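PDB 2O2G: dienelactone hydrolase from Anabaena variabilis, which is probably a hydrolase of the dienelactone hydrolase family, built on the alpha/beta-hydrolase fold. Local coordinates for residues L28-G33 with G64-L69; E58-A63 with L213-F218; T35-F40 with P109-L114; H113-Y118 with T138-V143; I70-Q75 with S96-A101. All blocks are in the same frame, centred on the assembly; numbering follows the deposited sequence.

Interaction 1. Residues L28-G33 with G64-L69; sequences LVIPNG and GLATLL
Gly64, the Schellman residue that ends helix 51-63, faces Pro31, and a water that donates to both Gly64 O and Asn32 O bridges the two segments. At Leu65 the backbone carbonyl lies against the proline ring, Pro31 CD 3.4 Å from Leu65 O, and that oxygen is buried without a hydrogen-bond partner. Ala66 sets its methyl CB 3.4 Å from Val29 O and also near Ile30 CG1. Thr67 then makes the antiparallel hydrogen-bonded pair with Val29: Val29 N to Thr67 O and Thr67 N to Val29 O are both 2.9 Å, each donor lying in the plane of the carbonyl it meets. The two side chains run side by side; Thr67 holds OG1 between its backbone N and carbonyl carbon (chi1 63°), 3.8 Å from Val29 CB, with Gln61 NE2 as its hydrogen-bond partner. Leu68 pairs with Leu28 without hydrogen bonds, its CD1 4.3 Å from Leu28 CB. Strand 66-70 thus lies between antiparallel strand 22-29 and strand 36-41, and helix 51-63 covers the Val29 and Thr67 face.

Interaction 2. Residues E58-A63 with L213-F218; sequences EVLQQA and LASEWF
Helices 58-63 and 213-218 run in broadly the same direction, their axes 9.5 Å apart at closest approach and crossing at -42°. The backbones come nearest where the CA atoms of Leu60 and Ser215 stand 5.5 Å apart, a close approach that the small side chains of Ala63, Ala214 and Ser215 allow. Packing here is by van der Waals contact, mostly through one branch of one leucine. Leu60 carries CG anti to its carbonyl carbon (chi1 -58°), and a chi2 of 176° extends CD1 away from CA and leaves CD2 as the branch that meets the other helix. That methyl settles on the backbone of Ser215, 3.6 Å from Ser215 CA, and also meets Ser215 CB. On one flank it comes within 4.5 Å of Ala214 CB; a turn further along, it reaches the edge of the Phe218 ring near the ring plane, with Leu60 CD2 4.0 Å from Phe218 CD2. One turn on from Leu60, Ala63 points its methyl at the serine hydroxyl, with Ala63 CB 3.4 Å from Ser215 OG. The two helices are far apart in sequence but lie together over one face of the central sheet. Below them, Leu60 packs on Val38 and Phe40 of strand 36-41, while Phe218 spans Val38 and strand 139-145, touching Ala141 and Val143; Leu65, just past helix 51-63, touches both Leu60 and Phe218.

Interaction 3. Residues T35-F40 with P109-L114; sequences TGIVLF and PDTQHL
This is an apolar contact between the start of a central strand and the loop that leads into its neighbour: strand 36-41 opens beside the turn that joins helix 91-107 to strand 115-121. Leu114 and Ile37 carry most of it, their side chains crossing at about a right angle. Leu114 brings CB to 3.8 Å from Ile37 CG2, and its CD1 sits 4.0 Å from both Ile37 CB and Ile37 CD1. The other branch reaches the residue before the strand, Leu114 CD2 lying 3.7 Å from Thr35 C. With CG anti to its carbonyl carbon (chi1 -62°), Leu114 directs its branch point at the strand, and the two methyls part there, one to Ile37 and one to Thr35. The backbones add a CA-H...O contact, Leu114 CA lying 3.5 Å from Thr35 O. A type I turn from Thr111 to Leu114, closed by the bond from Leu114 N to Thr111 O, presents the leucine; Thr111 CG2 lies near the end of Ile37, while the threonine hydroxyl bonds to Leu105 O. Beyond the loop, Thr35 and Ile37 bond to Lys115 as strand 115-121 begins, Gly36 and Val38 bond to Ala66 of strand 66-70, and Ile37 packs against Leu105 of helix 91-107.

Interaction 4. Residues H113-Y118 with T138-V143; sequences HLKVGY and TVQAVV. With SO4 (sulfate ion), chain C.
Val139 places its CG1 methyl squarely over the face of the Tyr118 ring, a CH-pi contact 4.0 Å from CG1 to the ring centroid and 10° off the normal. Its second methyl, CG2, meets the far end of the same ring and lies 3.4 Å from Tyr118 OH. With CG anti to the carbonyl carbon (chi1 -64°), the tyrosine ring swings across to lie against Val139 of the neighbouring strand, and its hydroxyl is held by Thr102 of helix 91-107. Val142 CG2 packs obliquely near Tyr118 CD2. A phenylalanine at Tyr118 would probably leave Thr102 without this hydroxyl partner and Val139 CG2 without the oxygen it packs against. The segments are the parallel strands of a beta-alpha-beta unit whose connection is helix 123-134, as in the alpha/beta-hydrolase fold. Three backbone bonds of 2.8 Å join them: Gln140 N to Val116 O, almost straight at 174°, Tyr118 N to Ala141 O, and Val143 N to Tyr118 O. A water accepts from Val116 N and donates to Thr138 O. At the start of the strands the amide of Gln140 lies across the Lys115 chain, Gln140 OE1 3.1 Å from Lys115 CG, while Gln140 NE2 bonds to Tyr221 O. A sulfate ion, probably from the crystallisation liquor, takes a weak bond from Thr138 N and another bond from Glu137 N.

Interaction 5. Residues I70-Q75 with S96-A101; sequences IDLLTQ and SRLVGA
Arg97 NH1 is shared between Leu72 O, 2.9 Å away, and the carboxylate of Glu77, with which it forms a salt bridge. The bond to Leu72 O lies in both the carbonyl and the guanidinium planes, although it is bent to 149° at the hydrogen. A bend at the second torsion (chi2 -71°) curls the arginine round that carbonyl oxygen, leaving Arg97 CG 3.3 Å from Leu72 O. The Leu72 side chain runs alongside the arginine but points the other way, Leu72 CD2 lying 3.9 Å from Arg97 CB and 4.2 Å from Leu98 CD1. Further back, Ile70 CD1 rests 3.7 Å from Ala101 CB. A methionine in place of Arg97 is likely to leave Leu72 O without this donor and Glu77 without its charged mate. The loop 70-75 runs from the end of strand 66-70 to helix 75-84, with Thr74 as N-cap; helix 91-107 lies alongside it, and Leu39 of strand 36-41 packs against Ile70, Leu98 and Ala101.

Overall arrangement
Interactions 1, 3 and 4 follow one another across the central sheet, with strand 36-41 bonded to strand 66-70 on one side and strand 115-121 on the other. The centres of interactions 1 and 3 lie 7 Å apart, and those of interactions 3 and 4 lie 8 Å apart. Interactions 2 and 5 pack on the two faces of that sheet; their centres are 22 Å apart and their nearest atoms about 10 Å. Phe218 of interaction 2 touches Tyr118 O and Val143 of interaction 4, and Leu98 of interaction 5 meets the Tyr118 ring. Phe218, Tyr118 and Leu72 lie near a probable nucleophile elbow around Ser122, which with His199 and Asp171 resembles a catalytic triad.

Interaction 1. Residues L28-G33 with G64-L69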
# COMPACT_ATOMS: atom_id res chain seq x y z
N LEU A 28 -12.70 6.33 0.41
CA LEU A 28 -12.77 5.82 -0.95
C LEU A 28 -13.00 6.91 -1.96
O LEU A 28 -13.94 7.71 -1.81
CB LEU A 28 -13.93 4.81 -1.05
CG LEU A 28 -14.23 4.09 -2.37
CD1 LEU A 28 -13.13 3.11 -2.83
CD2 LEU A 28 -15.55 3.35 -2.18
N VAL A 29 -12.15 6.95 -2.97
CA VAL A 29 -12.35 7.89 -4.09
C VAL A 29 -12.30 7.09 -5.39
O VAL A 29 -11.37 6.34 -5.60
CB VAL A 29 -11.23 8.95 -4.17
CG1 VAL A 29 -11.44 9.84 -5.38
CG2 VAL A 29 -11.16 9.78 -2.93
N ILE A 30 -13.28 7.28 -6.28
CA ILE A 30 -13.30 6.54 -7.55
C ILE A 30 -13.52 7.51 -8.70
O ILE A 30 -14.67 7.90 -8.95
CB ILE A 30 -14.45 5.50 -7.61
CG1 ILE A 30 -14.34 4.49 -6.48
CG2 ILE A 30 -14.40 4.73 -8.97
CD1 ILE A 30 -15.54 3.58 -6.31
N PRO A 31 -12.44 7.95 -9.35
CA PRO A 31 -12.73 8.87 -10.47
C PRO A 31 -13.54 8.23 -11.58
O PRO A 31 -13.48 7.03 -11.78
CB PRO A 31 -11.34 9.23 -11.01
CG PRO A 31 -10.34 8.83 -9.92
CD PRO A 31 -10.99 7.72 -9.18
N ASN A 32 -14.26 9.05 -12.35
CA ASN A 32 -15.06 8.55 -13.47
C ASN A 32 -14.18 7.78 -14.43
O ASN A 32 -13.05 8.21 -14.72
CB ASN A 32 -15.75 9.72 -14.19
CG ASN A 32 -16.78 10.42 -13.32
OD1 ASN A 32 -17.28 9.84 -12.35
ND2 ASN A 32 -17.11 11.67 -13.66
N GLY A 33 -14.67 6.65 -14.92
CA GLY A 33 -13.92 5.83 -15.86
C GLY A 33 -12.75 5.05 -15.27
O GLY A 33 -11.95 4.48 -16.03
N GLY A 64 -6.33 9.19 -12.76
CA GLY A 64 -7.55 8.41 -13.05
C GLY A 64 -7.68 7.07 -12.33
O GLY A 64 -8.49 6.23 -12.74
N LEU A 65 -6.88 6.86 -11.28
CA LEU A 65 -6.94 5.68 -10.44
C LEU A 65 -7.79 5.91 -9.22
O LEU A 65 -7.70 6.98 -8.59
CB LEU A 65 -5.55 5.31 -9.93
CG LEU A 65 -4.62 4.66 -10.96
CD1 LEU A 65 -3.15 4.81 -10.55
CD2 LEU A 65 -5.00 3.18 -11.19
N ALA A 66 -8.58 4.90 -8.89
CA ALA A 66 -9.36 4.90 -7.66
C ALA A 66 -8.40 4.66 -6.53
O ALA A 66 -7.34 4.07 -6.74
CB ALA A 66 -10.41 3.80 -7.67
N THR A 67 -8.78 5.10 -5.33
CA THR A 67 -7.96 4.86 -4.12
C THR A 67 -8.81 4.53 -2.87
O THR A 67 -9.93 5.03 -2.73
CB THR A 67 -7.07 6.09 -3.76
OG1 THR A 67 -7.89 7.23 -3.44
CG2 THR A 67 -6.15 6.43 -4.94
N LEU A 68 -8.28 3.68 -2.02
CA LEU A 68 -8.85 3.37 -0.69
C LEU A 68 -7.75 3.52 0.35
O LEU A 68 -6.80 2.75 0.38
CB LEU A 68 -9.45 1.98 -0.63
CG LEU A 68 -10.01 1.57 0.75
CD1 LEU A 68 -11.09 2.57 1.21
CD2 LEU A 68 -10.51 0.13 0.70
N LEU A 69 -7.85 4.59 1.13
CA LEU A 69 -6.97 4.86 2.24
C LEU A 69 -7.73 4.31 3.43
O LEU A 69 -8.83 4.74 3.70
CB LEU A 69 -6.76 6.36 2.36
CG LEU A 69 -5.88 6.94 1.24
CD1 LEU A 69 -6.22 8.38 1.01
CD2 LEU A 69 -4.44 6.75 1.58
O HOH W 1 -10.51 7.36 -14.70

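Interaction 2. Residues E58-A63 with L213-F218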
# COMPACT_ATOMS: atom_id res chain seq x y z
N GLU A 58 -3.88 11.59 -3.99
CA GLU A 58 -4.37 12.68 -4.83
C GLU A 58 -3.66 12.67 -6.18
O GLU A 58 -4.24 13.06 -7.18
CB GLU A 58 -4.21 14.01 -4.09
CG GLU A 58 -5.22 14.10 -2.93
CD GLU A 58 -4.87 15.05 -1.75
OE1 GLU A 58 -3.71 15.53 -1.65
OE2 GLU A 58 -5.78 15.25 -0.89
N VAL A 59 -2.41 12.22 -6.21
CA VAL A 59 -1.67 12.13 -7.48
C VAL A 59 -2.22 10.97 -8.33
O VAL A 59 -2.47 11.14 -9.51
CB VAL A 59 -0.14 11.97 -7.25
CG1 VAL A 59 0.58 11.82 -8.56
CG2 VAL A 59 0.39 13.18 -6.52
N LEU A 60 -2.48 9.82 -7.69
CA LEU A 60 -3.06 8.67 -8.38
C LEU A 60 -4.46 9.02 -8.91
O LEU A 60 -4.81 8.74 -10.06
CB LEU A 60 -3.13 7.45 -7.44
CG LEU A 60 -1.79 6.99 -6.83
CD1 LEU A 60 -1.98 5.84 -5.84
CD2 LEU A 60 -0.81 6.57 -7.91
N GLN A 61 -5.27 9.64 -8.06
CA GLN A 61 -6.63 10.07 -8.49
C GLN A 61 -6.57 10.95 -9.74
O GLN A 61 -7.39 10.82 -10.64
CB GLN A 61 -7.31 10.84 -7.37
CG GLN A 61 -7.68 10.01 -6.14
CD GLN A 61 -7.87 10.85 -4.91
OE1 GLN A 61 -8.13 12.05 -4.99
NE2 GLN A 61 -7.74 10.23 -3.75
N GLN A 62 -5.64 11.90 -9.76
CA GLN A 62 -5.45 12.81 -10.88
C GLN A 62 -5.08 12.07 -12.17
O GLN A 62 -5.36 12.54 -13.26
CB GLN A 62 -4.38 13.86 -10.54
CG GLN A 62 -4.89 15.01 -9.62
CD GLN A 62 -3.78 15.95 -9.07
OE1 GLN A 62 -2.57 15.73 -9.25
NE2 GLN A 62 -4.21 17.00 -8.37
N ALA A 63 -4.41 10.93 -12.05
CA ALA A 63 -4.08 10.13 -13.21
C ALA A 63 -5.28 9.23 -13.59
O ALA A 63 -5.23 8.58 -14.62
CB ALA A 63 -2.82 9.31 -12.95
N LEU A 213 6.33 7.80 -9.71
CA LEU A 213 6.74 6.41 -9.98
C LEU A 213 5.64 5.41 -9.71
O LEU A 213 5.47 4.45 -10.47
CB LEU A 213 7.97 6.05 -9.12
CG LEU A 213 9.23 6.84 -9.51
CD1 LEU A 213 10.23 6.94 -8.36
CD2 LEU A 213 9.84 6.22 -10.74
N ALA A 214 4.90 5.63 -8.62
CA ALA A 214 3.79 4.77 -8.28
C ALA A 214 2.68 4.90 -9.33
O ALA A 214 2.16 3.90 -9.80
CB ALA A 214 3.27 5.10 -6.85
N SER A 215 2.32 6.12 -9.72
CA SER A 215 1.33 6.32 -10.75
C SER A 215 1.68 5.57 -12.05
O SER A 215 0.84 4.85 -12.59
CB SER A 215 1.15 7.79 -11.06
OG SER A 215 0.14 7.95 -12.01
N GLU A 216 2.90 5.74 -12.55
CA GLU A 216 3.35 5.03 -13.77
C GLU A 216 3.17 3.52 -13.65
O GLU A 216 2.70 2.84 -14.58
CB GLU A 216 4.84 5.32 -14.06
CG GLU A 216 4.98 6.70 -14.65
CD GLU A 216 6.39 7.20 -14.71
OE1 GLU A 216 7.24 6.72 -13.94
OE2 GLU A 216 6.63 8.10 -15.55
N TRP A 217 3.54 3.00 -12.49
CA TRP A 217 3.44 1.57 -12.25
C TRP A 217 2.01 1.07 -12.23
O TRP A 217 1.68 0.08 -12.92
CB TRP A 217 4.13 1.20 -10.93
CG TRP A 217 4.41 -0.26 -10.72
CD1 TRP A 217 3.69 -1.13 -9.95
CD2 TRP A 217 5.54 -1.00 -11.20
NE1 TRP A 217 4.26 -2.35 -9.97
CE2 TRP A 217 5.41 -2.31 -10.72
CE3 TRP A 217 6.64 -0.69 -12.02
CZ2 TRP A 217 6.34 -3.33 -11.00
CZ3 TRP A 217 7.56 -1.67 -12.31
CH2 TRP A 217 7.41 -2.99 -11.78
N PHE A 218 1.17 1.73 -11.44
CA PHE A 218 -0.24 1.31 -11.30
C PHE A 218 -1.00 1.50 -12.59
O PHE A 218 -1.84 0.66 -12.98
CB PHE A 218 -0.91 2.08 -10.15
CG PHE A 218 -0.41 1.69 -8.78
CD1 PHE A 218 -0.36 0.36 -8.40
CD2 PHE A 218 -0.04 2.65 -7.85
CE1 PHE A 218 0.03 0.01 -7.14
CE2 PHE A 218 0.35 2.28 -6.58
CZ PHE A 218 0.42 0.98 -6.24

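Interaction 3. Residues T35-F40 with P109-L114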
# COMPACT_ATOMS: atom_id res chain seq x y z
N THR A 35 -10.47 2.13 -13.81
CA THR A 35 -10.33 0.69 -14.01
C THR A 35 -9.48 0.02 -12.90
O THR A 35 -9.62 -1.18 -12.67
CB THR A 35 -9.68 0.39 -15.37
OG1 THR A 35 -8.32 0.81 -15.37
CG2 THR A 35 -10.42 1.10 -16.48
N GLY A 36 -8.63 0.78 -12.21
CA GLY A 36 -7.79 0.23 -11.14
C GLY A 36 -8.06 0.93 -9.83
O GLY A 36 -8.54 2.09 -9.82
N ILE A 37 -7.81 0.22 -8.72
CA ILE A 37 -7.91 0.82 -7.41
C ILE A 37 -6.67 0.45 -6.61
O ILE A 37 -6.22 -0.70 -6.61
CB ILE A 37 -9.20 0.43 -6.67
CG1 ILE A 37 -9.37 1.32 -5.41
CG2 ILE A 37 -9.23 -1.04 -6.33
CD1 ILE A 37 -10.76 1.29 -4.83
N VAL A 38 -6.13 1.47 -5.94
CA VAL A 38 -4.97 1.30 -5.09
C VAL A 38 -5.35 1.33 -3.61
O VAL A 38 -5.83 2.35 -3.09
CB VAL A 38 -3.96 2.40 -5.39
CG1 VAL A 38 -2.73 2.26 -4.50
CG2 VAL A 38 -3.60 2.36 -6.88
N LEU A 39 -5.15 0.21 -2.95
CA LEU A 39 -5.37 0.09 -1.53
C LEU A 39 -4.06 0.42 -0.81
O LEU A 39 -3.01 -0.18 -1.10
CB LEU A 39 -5.84 -1.31 -1.20
CG LEU A 39 -6.20 -1.65 0.26
CD1 LEU A 39 -7.32 -0.86 0.89
CD2 LEU A 39 -6.59 -3.09 0.29
N PHE A 40 -4.12 1.38 0.11
CA PHE A 40 -2.95 1.85 0.87
C PHE A 40 -2.76 1.19 2.23
O PHE A 40 -3.68 1.17 3.00
CB PHE A 40 -3.04 3.35 1.13
CG PHE A 40 -2.76 4.18 -0.04
CD1 PHE A 40 -3.66 4.26 -1.08
CD2 PHE A 40 -1.60 4.96 -0.10
CE1 PHE A 40 -3.40 5.05 -2.18
CE2 PHE A 40 -1.35 5.77 -1.18
CZ PHE A 40 -2.24 5.80 -2.22
N PRO A 109 -20.45 -3.97 -4.81
CA PRO A 109 -20.82 -3.65 -6.21
C PRO A 109 -20.23 -2.37 -6.78
O PRO A 109 -20.01 -2.32 -7.98
CB PRO A 109 -22.34 -3.59 -6.19
CG PRO A 109 -22.75 -4.28 -4.91
CD PRO A 109 -21.63 -4.12 -3.95
N ASP A 110 -19.94 -1.38 -5.92
CA ASP A 110 -19.34 -0.12 -6.38
C ASP A 110 -17.89 -0.25 -6.84
O ASP A 110 -17.39 0.57 -7.62
CB ASP A 110 -19.35 0.93 -5.26
CG ASP A 110 -20.74 1.38 -4.89
OD1 ASP A 110 -21.68 1.17 -5.68
OD2 ASP A 110 -20.88 1.93 -3.77
N THR A 111 -17.18 -1.26 -6.35
CA THR A 111 -15.77 -1.44 -6.71
C THR A 111 -15.38 -2.77 -7.31
O THR A 111 -14.21 -2.95 -7.67
CB THR A 111 -14.89 -1.26 -5.45
OG1 THR A 111 -15.31 -2.20 -4.44
CG2 THR A 111 -15.02 0.16 -4.95
N GLN A 112 -16.33 -3.69 -7.45
CA GLN A 112 -16.04 -5.06 -7.93
C GLN A 112 -15.29 -5.17 -9.26
O GLN A 112 -14.54 -6.12 -9.50
CB GLN A 112 -17.34 -5.89 -7.99
CG GLN A 112 -18.45 -5.33 -8.91
CD GLN A 112 -19.74 -6.09 -8.77
OE1 GLN A 112 -19.89 -6.89 -7.86
NE2 GLN A 112 -20.69 -5.81 -9.64
N HIS A 113 -15.51 -4.18 -10.11
CA HIS A 113 -14.88 -4.11 -11.42
C HIS A 113 -13.46 -3.56 -11.38
O HIS A 113 -12.77 -3.59 -12.40
CB HIS A 113 -15.70 -3.19 -12.32
CG HIS A 113 -15.70 -1.75 -11.88
ND1 HIS A 113 -16.43 -1.31 -10.79
CD2 HIS A 113 -15.11 -0.66 -12.42
CE1 HIS A 113 -16.27 0.00 -10.67
NE2 HIS A 113 -15.47 0.42 -11.64
N LEU A 114 -13.02 -3.04 -10.23
CA LEU A 114 -11.71 -2.41 -10.18
C LEU A 114 -10.55 -3.38 -9.94
O LEU A 114 -10.64 -4.27 -9.09
CB LEU A 114 -11.71 -1.29 -9.14
CG LEU A 114 -12.69 -0.14 -9.41
CD1 LEU A 114 -12.87 0.69 -8.15
CD2 LEU A 114 -12.25 0.75 -10.59

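Interaction 4. Residues H113-Y118 with T138-V143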
# COMPACT_ATOMS: atom_id res chain seq x y z
N HIS A 113 -15.51 -4.18 -10.11
CA HIS A 113 -14.88 -4.11 -11.42
C HIS A 113 -13.46 -3.56 -11.38
O HIS A 113 -12.77 -3.59 -12.40
CB HIS A 113 -15.70 -3.19 -12.32
CG HIS A 113 -15.70 -1.75 -11.88
ND1 HIS A 113 -16.43 -1.31 -10.79
CD2 HIS A 113 -15.11 -0.66 -12.42
CE1 HIS A 113 -16.27 0.00 -10.67
NE2 HIS A 113 -15.47 0.42 -11.64
N LEU A 114 -13.02 -3.04 -10.23
CA LEU A 114 -11.71 -2.41 -10.18
C LEU A 114 -10.55 -3.38 -9.94
O LEU A 114 -10.64 -4.27 -9.09
CB LEU A 114 -11.71 -1.29 -9.14
CG LEU A 114 -12.69 -0.14 -9.41
CD1 LEU A 114 -12.87 0.69 -8.15
CD2 LEU A 114 -12.25 0.75 -10.59
N LYS A 115 -9.46 -3.19 -10.67
CA LYS A 115 -8.26 -4.02 -10.46
C LYS A 115 -7.47 -3.51 -9.25
O LYS A 115 -6.99 -2.36 -9.21
CB LYS A 115 -7.39 -4.14 -11.72
CG LYS A 115 -7.94 -5.14 -12.75
CD LYS A 115 -9.11 -4.65 -13.49
CE LYS A 115 -9.79 -5.76 -14.31
NZ LYS A 115 -8.83 -6.52 -15.12
N VAL A 116 -7.29 -4.40 -8.28
CA VAL A 116 -6.65 -4.00 -7.05
C VAL A 116 -5.14 -4.00 -7.11
O VAL A 116 -4.52 -4.96 -7.58
CB VAL A 116 -7.09 -4.85 -5.85
CG1 VAL A 116 -6.32 -4.43 -4.58
CG2 VAL A 116 -8.61 -4.70 -5.60
N GLY A 117 -4.56 -2.90 -6.62
CA GLY A 117 -3.12 -2.78 -6.43
C GLY A 117 -2.86 -2.32 -4.99
O GLY A 117 -3.72 -1.71 -4.37
N TYR A 118 -1.66 -2.56 -4.48
CA TYR A 118 -1.33 -2.13 -3.13
C TYR A 118 -0.20 -1.11 -3.11
O TYR A 118 0.80 -1.20 -3.90
CB TYR A 118 -0.87 -3.30 -2.25
CG TYR A 118 -1.84 -4.43 -1.93
CD1 TYR A 118 -3.21 -4.27 -1.91
CD2 TYR A 118 -1.33 -5.66 -1.54
CE1 TYR A 118 -4.04 -5.33 -1.58
CE2 TYR A 118 -2.14 -6.71 -1.17
CZ TYR A 118 -3.49 -6.55 -1.19
OH TYR A 118 -4.24 -7.65 -0.83
N THR A 138 -6.12 -11.83 -7.57
CA THR A 138 -6.83 -10.57 -7.34
C THR A 138 -5.93 -9.34 -7.34
O THR A 138 -6.32 -8.29 -7.84
CB THR A 138 -7.61 -10.66 -6.00
OG1 THR A 138 -8.49 -11.79 -6.06
CG2 THR A 138 -8.45 -9.40 -5.69
N VAL A 139 -4.73 -9.45 -6.76
CA VAL A 139 -3.85 -8.29 -6.62
C VAL A 139 -2.94 -8.26 -7.83
O VAL A 139 -2.20 -9.22 -8.08
CB VAL A 139 -3.03 -8.35 -5.34
CG1 VAL A 139 -2.19 -7.06 -5.20
CG2 VAL A 139 -3.94 -8.59 -4.13
N GLN A 140 -3.04 -7.17 -8.58
CA GLN A 140 -2.35 -6.98 -9.86
C GLN A 140 -1.09 -6.13 -9.86
O GLN A 140 -0.40 -6.04 -10.90
CB GLN A 140 -3.32 -6.41 -10.91
CG GLN A 140 -4.50 -7.34 -11.22
CD GLN A 140 -5.21 -7.05 -12.55
OE1 GLN A 140 -6.21 -7.71 -12.84
NE2 GLN A 140 -4.70 -6.10 -13.37
N ALA A 141 -0.77 -5.52 -8.72
CA ALA A 141 0.43 -4.70 -8.60
C ALA A 141 0.68 -4.30 -7.16
O ALA A 141 -0.25 -4.16 -6.36
CB ALA A 141 0.35 -3.42 -9.50
N VAL A 142 1.95 -4.12 -6.82
CA VAL A 142 2.33 -3.68 -5.49
C VAL A 142 3.49 -2.68 -5.61
O VAL A 142 4.38 -2.87 -6.41
CB VAL A 142 2.80 -4.86 -4.58
CG1 VAL A 142 3.35 -4.33 -3.22
CG2 VAL A 142 1.68 -5.87 -4.35
N VAL A 143 3.42 -1.61 -4.83
CA VAL A 143 4.50 -0.64 -4.72
C VAL A 143 4.81 -0.57 -3.21
O VAL A 143 3.90 -0.43 -2.39
CB VAL A 143 4.11 0.75 -5.23
CG1 VAL A 143 5.23 1.77 -4.96
CG2 VAL A 143 3.77 0.72 -6.68
S SO4 C . -7.06 -14.98 -5.26
O1 SO4 C . -8.45 -15.29 -5.66
O2 SO4 C . -6.93 -15.39 -3.88
O3 SO4 C . -6.87 -13.56 -5.48
O4 SO4 C . -6.11 -15.75 -6.07
O HOH W 2 -8.53 -6.86 -8.25

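Interaction 5. Residues I70-Q75 with S96-A101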
# COMPACT_ATOMS: atom_id res chain seq x y z
N ILE A 70 -7.13 3.35 4.11
CA ILE A 70 -7.75 2.65 5.23
C ILE A 70 -6.96 2.64 6.53
O ILE A 70 -5.74 2.72 6.53
CB ILE A 70 -8.03 1.21 4.74
CG1 ILE A 70 -9.16 0.58 5.53
CG2 ILE A 70 -6.76 0.35 4.67
CD1 ILE A 70 -9.73 -0.58 4.82
N ASP A 71 -7.65 2.55 7.65
CA ASP A 71 -7.00 2.32 8.91
C ASP A 71 -6.94 0.80 9.01
O ASP A 71 -7.97 0.12 8.96
CB ASP A 71 -7.81 2.89 10.08
CG ASP A 71 -7.75 4.41 10.17
OD1 ASP A 71 -6.77 5.02 9.69
OD2 ASP A 71 -8.68 4.98 10.76
N LEU A 72 -5.75 0.25 9.16
CA LEU A 72 -5.63 -1.19 9.32
C LEU A 72 -6.06 -1.64 10.70
O LEU A 72 -6.38 -2.83 10.90
CB LEU A 72 -4.22 -1.66 8.99
CG LEU A 72 -3.96 -1.53 7.47
CD1 LEU A 72 -2.52 -1.91 7.18
CD2 LEU A 72 -4.88 -2.39 6.65
N LEU A 73 -6.06 -0.74 11.66
CA LEU A 73 -6.54 -1.08 12.99
C LEU A 73 -7.87 -0.38 13.25
O LEU A 73 -8.17 0.67 12.64
CB LEU A 73 -5.55 -0.67 14.07
CG LEU A 73 -4.12 -1.19 13.93
CD1 LEU A 73 -3.28 -0.65 15.08
CD2 LEU A 73 -4.10 -2.69 13.92
N THR A 74 -8.67 -0.96 14.14
CA THR A 74 -9.92 -0.32 14.52
C THR A 74 -9.59 0.87 15.37
O THR A 74 -8.49 1.00 15.90
CB THR A 74 -10.89 -1.22 15.36
OG1 THR A 74 -10.27 -1.51 16.61
CG2 THR A 74 -11.24 -2.49 14.62
N GLN A 75 -10.56 1.76 15.49
CA GLN A 75 -10.45 2.93 16.33
C GLN A 75 -10.05 2.53 17.79
O GLN A 75 -9.17 3.13 18.42
CB GLN A 75 -11.82 3.59 16.30
CG GLN A 75 -12.00 4.79 17.16
CD GLN A 75 -13.42 5.33 17.02
OE1 GLN A 75 -13.93 5.55 15.91
NE2 GLN A 75 -14.08 5.52 18.16
N SER A 96 -3.49 -9.53 7.28
CA SER A 96 -4.81 -10.12 7.25
C SER A 96 -5.83 -9.00 7.08
O SER A 96 -6.84 -9.19 6.44
CB SER A 96 -5.13 -10.90 8.53
OG SER A 96 -5.41 -10.01 9.62
N ARG A 97 -5.58 -7.85 7.68
CA ARG A 97 -6.51 -6.73 7.55
C ARG A 97 -6.55 -6.23 6.13
O ARG A 97 -7.61 -5.94 5.61
CB ARG A 97 -6.13 -5.60 8.53
CG ARG A 97 -6.24 -6.02 9.99
CD ARG A 97 -7.71 -6.15 10.33
NE ARG A 97 -7.94 -6.69 11.63
CZ ARG A 97 -7.82 -6.02 12.76
NH1 ARG A 97 -7.46 -4.75 12.76
NH2 ARG A 97 -8.05 -6.64 13.89
N LEU A 98 -5.40 -6.19 5.49
CA LEU A 98 -5.32 -5.78 4.07
C LEU A 98 -6.02 -6.82 3.16
O LEU A 98 -6.75 -6.44 2.24
CB LEU A 98 -3.86 -5.63 3.70
CG LEU A 98 -3.48 -4.77 2.51
CD1 LEU A 98 -4.14 -3.39 2.59
CD2 LEU A 98 -1.97 -4.65 2.52
N VAL A 99 -5.84 -8.10 3.46
CA VAL A 99 -6.53 -9.18 2.71
C VAL A 99 -8.05 -8.96 2.86
O VAL A 99 -8.77 -9.09 1.88
CB VAL A 99 -6.13 -10.59 3.22
CG1 VAL A 99 -7.04 -11.70 2.68
CG2 VAL A 99 -4.67 -10.90 2.89
N GLY A 100 -8.49 -8.67 4.09
CA GLY A 100 -9.92 -8.39 4.40
C GLY A 100 -10.46 -7.20 3.61
O GLY A 100 -11.54 -7.29 3.00
N ALA A 101 -9.71 -6.10 3.58
CA ALA A 101 -10.09 -4.94 2.76
C ALA A 101 -10.12 -5.23 1.26
O ALA A 101 -10.93 -4.66 0.52
CB ALA A 101 -9.16 -3.76 3.03